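Isomerase prhC (Penicillium brasilianum, PDB 5X9J) acts as a homodimeric isomerase in the biosynthesis of paraherquonin, a fungal meroterpenoid with a highly congested hexacyclic skeleton. Local coordinates at residues 26-37 with 100-111. Residues are numbered along the deposited sequence; the frame is centred on the assembly and turned at random.
Sequences TREKLIALAHKF and MVVDEAAKKIAF
Arg27, in the first turn of helix 26-43, lies against Glu104 at the start of the turn joining strands 101-103 and 108-119, with Val102 beneath one face of its guanidinium. Arg27 CB lies 3.7 Å from Glu104 OE2, CG touches Val102 CG1, and CD passes near Glu104 OE2. The chain leaves with CG anti to the backbone N (chi1 172°) and bends at chi3, which turns Arg27 NE back to Glu104 OE2 at 2.9 Å. CZ sits between Glu104 OE2 and Val102 CB. Arg27 NH2 meets Glu104 OE2 at 3.0 Å, completing a side-on salt bridge in which both bonds are bent and the guanidinium and carboxylate planes stand 88° apart. Arg27 NH1 rests 3.7 Å from Val102 CB. NH2 also forms a salt bridge with Asp103 of the second subunit, so the group joins helix, hairpin and dimer partner. A methionine here would probably leave both carboxylates without their cationic mate and weaken the subunit interface. Further along the helix, buried Leu30 sets CD1 3.7 Å from Val102 CG1; Ile31, nearer the margin, packs CG1 on Met100 SD and Ile109 CD1. Ala34 is small enough to let Phe111 CE2 approach its CB to 3.5 Å, and Phe37 CD1 meets that ring at its edge. The turn carrying Glu104 starts with an Asx motif, Ala106 N bonding to Asp103 OD1, and closes with a G1 beta bulge. Segment 26-37 runs obliquely over one face of the hairpin, its axis 51° from that of strand segment 108-111, with Ala134 of strand 124-134 beside Leu30 and Ile94 of strand 90-94 beside Ala34.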
loop_
_atom_site.group_PDB
_atom_site.type_symbol
_atom_site.label_atom_id
_atom_site.label_comp_id
_atom_site.label_asym_id
_atom_site.label_seq_id
_atom_site.Cartn_x
_atom_site.Cartn_y
_atom_site.Cartn_z
ATOM N N THR B 26 19.669 -8.637 13.285
ATOM C CA THR B 26 18.690 -8.992 12.264
ATOM C C THR B 26 17.974 -7.751 11.743
ATOM O O THR B 26 17.757 -7.621 10.534
ATOM C CB THR B 26 17.690 -10.013 12.814
ATOM O OG1 THR B 26 18.379 -11.225 13.147
ATOM C CG2 THR B 26 16.611 -10.344 11.773
ATOM N N ARG B 27 17.646 -6.806 12.630
ATOM C CA ARG B 27 16.965 -5.594 12.179
ATOM C C ARG B 27 17.806 -4.840 11.153
ATOM O O ARG B 27 17.289 -4.405 10.115
ATOM C CB ARG B 27 16.625 -4.688 13.366
ATOM C CG ARG B 27 16.087 -3.312 12.946
ATOM C CD ARG B 27 15.594 -2.486 14.133
ATOM N NE ARG B 27 14.496 -3.184 14.766
ATOM C CZ ARG B 27 13.210 -2.874 14.622
ATOM N NH1 ARG B 27 12.832 -1.826 13.902
ATOM N NH2 ARG B 27 12.302 -3.611 15.238
ATOM N N GLU B 28 19.112 -4.707 11.407
ATOM C CA GLU B 28 19.972 -3.976 10.483
ATOM C C GLU B 28 20.095 -4.700 9.150
ATOM O O GLU B 28 20.078 -4.060 8.095
ATOM C CB GLU B 28 21.354 -3.755 11.106
ATOM C CG GLU B 28 21.313 -2.901 12.362
ATOM C CD GLU B 28 22.648 -2.862 13.094
ATOM O OE1 GLU B 28 23.422 -1.912 12.881
ATOM O OE2 GLU B 28 22.930 -3.789 13.876
ATOM N N LYS B 29 20.228 -6.031 9.179
ATOM C CA LYS B 29 20.295 -6.793 7.936
ATOM C C LYS B 29 19.024 -6.620 7.110
ATOM O O LYS B 29 19.082 -6.529 5.881
ATOM C CB LYS B 29 20.520 -8.277 8.223
ATOM C CG LYS B 29 21.845 -8.628 8.891
ATOM C CD LYS B 29 21.978 -10.140 9.005
ATOM C CE LYS B 29 22.796 -10.548 10.218
ATOM N NZ LYS B 29 22.730 -12.023 10.458
ATOM N N LEU B 30 17.865 -6.586 7.767
ATOM C CA LEU B 30 16.622 -6.424 7.023
ATOM C C LEU B 30 16.537 -5.032 6.413
ATOM O O LEU B 30 16.120 -4.879 5.261
ATOM C CB LEU B 30 15.427 -6.701 7.938
ATOM C CG LEU B 30 15.198 -8.183 8.285
ATOM C CD1 LEU B 30 14.179 -8.337 9.389
ATOM C CD2 LEU B 30 14.748 -8.968 7.052
ATOM N N ILE B 31 16.933 -4.006 7.172
ATOM C CA ILE B 31 16.943 -2.649 6.636
ATOM C C ILE B 31 17.918 -2.551 5.473
ATOM O O ILE B 31 17.597 -1.981 4.424
ATOM C CB ILE B 31 17.269 -1.637 7.753
ATOM C CG1 ILE B 31 16.125 -1.593 8.765
ATOM C CG2 ILE B 31 17.524 -0.224 7.181
ATOM C CD1 ILE B 31 16.496 -0.899 10.073
ATOM N N ALA B 32 19.109 -3.142 5.621
ATOM C CA ALA B 32 20.082 -3.135 4.530
ATOM C C ALA B 32 19.538 -3.854 3.304
ATOM O O ALA B 32 19.773 -3.430 2.166
ATOM C CB ALA B 32 21.393 -3.784 4.986
ATOM N N LEU B 33 18.817 -4.959 3.517
ATOM C CA LEU B 33 18.241 -5.682 2.388
ATOM C C LEU B 33 17.234 -4.815 1.634
ATOM O O LEU B 33 17.206 -4.815 0.402
ATOM C CB LEU B 33 17.589 -6.978 2.878
ATOM C CG LEU B 33 17.011 -7.859 1.766
ATOM C CD1 LEU B 33 18.117 -8.372 0.870
ATOM C CD2 LEU B 33 16.208 -9.019 2.350
ATOM N N ALA B 34 16.423 -4.042 2.360
ATOM C CA ALA B 34 15.434 -3.179 1.718
ATOM C C ALA B 34 16.108 -2.095 0.879
ATOM O O ALA B 34 15.715 -1.840 -0.270
ATOM C CB ALA B 34 14.523 -2.558 2.784
ATOM N N HIS B 35 17.125 -1.437 1.440
ATOM C CA HIS B 35 17.860 -0.435 0.661
ATOM C C HIS B 35 18.536 -1.063 -0.549
ATOM O O HIS B 35 18.535 -0.484 -1.643
ATOM C CB HIS B 35 18.891 0.259 1.545
ATOM C CG HIS B 35 18.291 1.218 2.522
ATOM N ND1 HIS B 35 17.675 2.390 2.130
ATOM C CD2 HIS B 35 18.222 1.187 3.874
ATOM C CE1 HIS B 35 17.254 3.040 3.202
ATOM N NE2 HIS B 35 17.568 2.328 4.271
ATOM N N LYS B 36 19.102 -2.259 -0.375
ATOM C CA LYS B 36 19.762 -2.944 -1.481
ATOM C C LYS B 36 18.770 -3.290 -2.581
ATOM O O LYS B 36 19.042 -3.085 -3.772
ATOM C CB LYS B 36 20.456 -4.206 -0.962
ATOM C CG LYS B 36 21.141 -5.030 -2.045
ATOM C CD LYS B 36 21.946 -6.161 -1.413
ATOM C CE LYS B 36 22.787 -6.901 -2.457
ATOM N NZ LYS B 36 23.421 -8.103 -1.848
ATOM N N PHE B 37 17.617 -3.848 -2.192
ATOM C CA PHE B 37 16.519 -4.076 -3.128
ATOM C C PHE B 37 16.234 -2.835 -3.970
ATOM O O PHE B 37 16.176 -2.903 -5.202
ATOM C CB PHE B 37 15.275 -4.501 -2.332
ATOM C CG PHE B 37 14.034 -4.652 -3.165
ATOM C CD1 PHE B 37 13.120 -3.607 -3.272
ATOM C CD2 PHE B 37 13.764 -5.846 -3.814
ATOM C CE1 PHE B 37 11.962 -3.744 -4.032
ATOM C CE2 PHE B 37 12.600 -5.997 -4.577
ATOM C CZ PHE B 37 11.705 -4.937 -4.689
ATOM N N MET B 100 8.973 2.702 8.509
ATOM C CA MET B 100 9.351 1.338 8.175
ATOM C C MET B 100 8.952 0.369 9.282
ATOM O O MET B 100 9.010 0.704 10.463
ATOM C CB MET B 100 10.859 1.321 7.965
ATOM C CG MET B 100 11.464 0.101 7.416
ATOM S SD MET B 100 13.213 0.510 7.156
ATOM C CE MET B 100 13.138 1.542 5.719
ATOM N N VAL B 101 8.547 -0.840 8.901
ATOM C CA VAL B 101 8.120 -1.862 9.857
ATOM C C VAL B 101 9.035 -3.062 9.680
ATOM O O VAL B 101 9.064 -3.661 8.601
ATOM C CB VAL B 101 6.648 -2.256 9.639
ATOM C CG1 VAL B 101 6.173 -3.232 10.735
ATOM C CG2 VAL B 101 5.763 -0.995 9.597
ATOM N N VAL B 102 9.780 -3.416 10.724
ATOM C CA VAL B 102 10.779 -4.484 10.631
ATOM C C VAL B 102 10.392 -5.632 11.563
ATOM O O VAL B 102 10.311 -5.448 12.784
ATOM C CB VAL B 102 12.192 -3.975 10.958
ATOM C CG1 VAL B 102 13.215 -5.016 10.562
ATOM C CG2 VAL B 102 12.471 -2.654 10.240
ATOM N N ASP B 103 10.202 -6.821 10.990
ATOM C CA ASP B 103 9.770 -8.020 11.725
ATOM C C ASP B 103 10.963 -8.977 11.800
ATOM O O ASP B 103 11.174 -9.799 10.908
ATOM C CB ASP B 103 8.553 -8.677 11.046
ATOM C CG ASP B 103 7.885 -9.757 11.918
ATOM O OD1 ASP B 103 8.563 -10.337 12.809
ATOM O OD2 ASP B 103 6.672 -10.026 11.708
ATOM N N GLU B 104 11.732 -8.870 12.887
ATOM C CA GLU B 104 12.965 -9.646 13.017
ATOM C C GLU B 104 12.681 -11.140 13.136
ATOM O O GLU B 104 13.374 -11.955 12.517
ATOM C CB GLU B 104 13.757 -9.150 14.222
ATOM C CG GLU B 104 14.195 -7.689 14.098
ATOM C CD GLU B 104 14.570 -7.071 15.439
ATOM O OE1 GLU B 104 15.308 -7.718 16.215
ATOM O OE2 GLU B 104 14.107 -5.942 15.725
ATOM N N ALA B 105 11.651 -11.516 13.899
ATOM C CA ALA B 105 11.316 -12.929 14.047
ATOM C C ALA B 105 10.887 -13.546 12.722
ATOM O O ALA B 105 11.296 -14.663 12.384
ATOM C CB ALA B 105 10.216 -13.097 15.093
ATOM N N ALA B 106 10.062 -12.843 11.953
ATOM C CA ALA B 106 9.562 -13.408 10.709
ATOM C C ALA B 106 10.454 -13.108 9.513
ATOM O O ALA B 106 10.201 -13.645 8.430
ATOM C CB ALA B 106 8.140 -12.905 10.430
ATOM N N LYS B 107 11.487 -12.278 9.683
ATOM C CA LYS B 107 12.373 -11.872 8.588
ATOM C C LYS B 107 11.585 -11.173 7.476
ATOM O O LYS B 107 11.750 -11.455 6.286
ATOM C CB LYS B 107 13.164 -13.062 8.034
ATOM C CG LYS B 107 13.850 -13.932 9.103
ATOM C CD LYS B 107 14.987 -13.212 9.785
ATOM C CE LYS B 107 15.719 -14.133 10.763
ATOM N NZ LYS B 107 14.878 -14.465 11.948
ATOM N N LYS B 108 10.721 -10.249 7.882
ATOM C CA LYS B 108 9.923 -9.444 6.967
ATOM C C LYS B 108 10.179 -7.966 7.224
ATOM O O LYS B 108 10.469 -7.555 8.351
ATOM C CB LYS B 108 8.425 -9.701 7.136
ATOM C CG LYS B 108 7.865 -10.932 6.446
ATOM C CD LYS B 108 6.444 -11.175 6.980
ATOM C CE LYS B 108 5.556 -11.872 5.958
ATOM N NZ LYS B 108 5.843 -13.323 5.788
ATOM N N ILE B 109 10.025 -7.160 6.177
ATOM C CA ILE B 109 10.156 -5.721 6.333
ATOM C C ILE B 109 9.180 -5.042 5.388
ATOM O O ILE B 109 9.027 -5.439 4.230
ATOM C CB ILE B 109 11.619 -5.270 6.102
ATOM C CG1 ILE B 109 11.767 -3.759 6.324
ATOM C CG2 ILE B 109 12.127 -5.703 4.713
ATOM C CD1 ILE B 109 13.257 -3.306 6.489
ATOM N N ALA B 110 8.500 -4.023 5.896
ATOM C CA ALA B 110 7.600 -3.216 5.089
ATOM C C ALA B 110 8.151 -1.801 5.061
ATOM O O ALA B 110 8.522 -1.263 6.105
ATOM C CB ALA B 110 6.176 -3.223 5.650
ATOM N N PHE B 111 8.218 -1.204 3.872
ATOM C CA PHE B 111 8.750 0.144 3.780
ATOM C C PHE B 111 8.033 0.913 2.686
ATOM O O PHE B 111 7.526 0.337 1.725
ATOM C CB PHE B 111 10.264 0.141 3.521
ATOM C CG PHE B 111 10.677 -0.619 2.284
ATOM C CD1 PHE B 111 10.828 0.035 1.069
ATOM C CD2 PHE B 111 10.941 -1.980 2.349
ATOM C CE1 PHE B 111 11.240 -0.661 -0.063
ATOM C CE2 PHE B 111 11.332 -2.680 1.234
ATOM C CZ PHE B 111 11.500 -2.014 0.018
#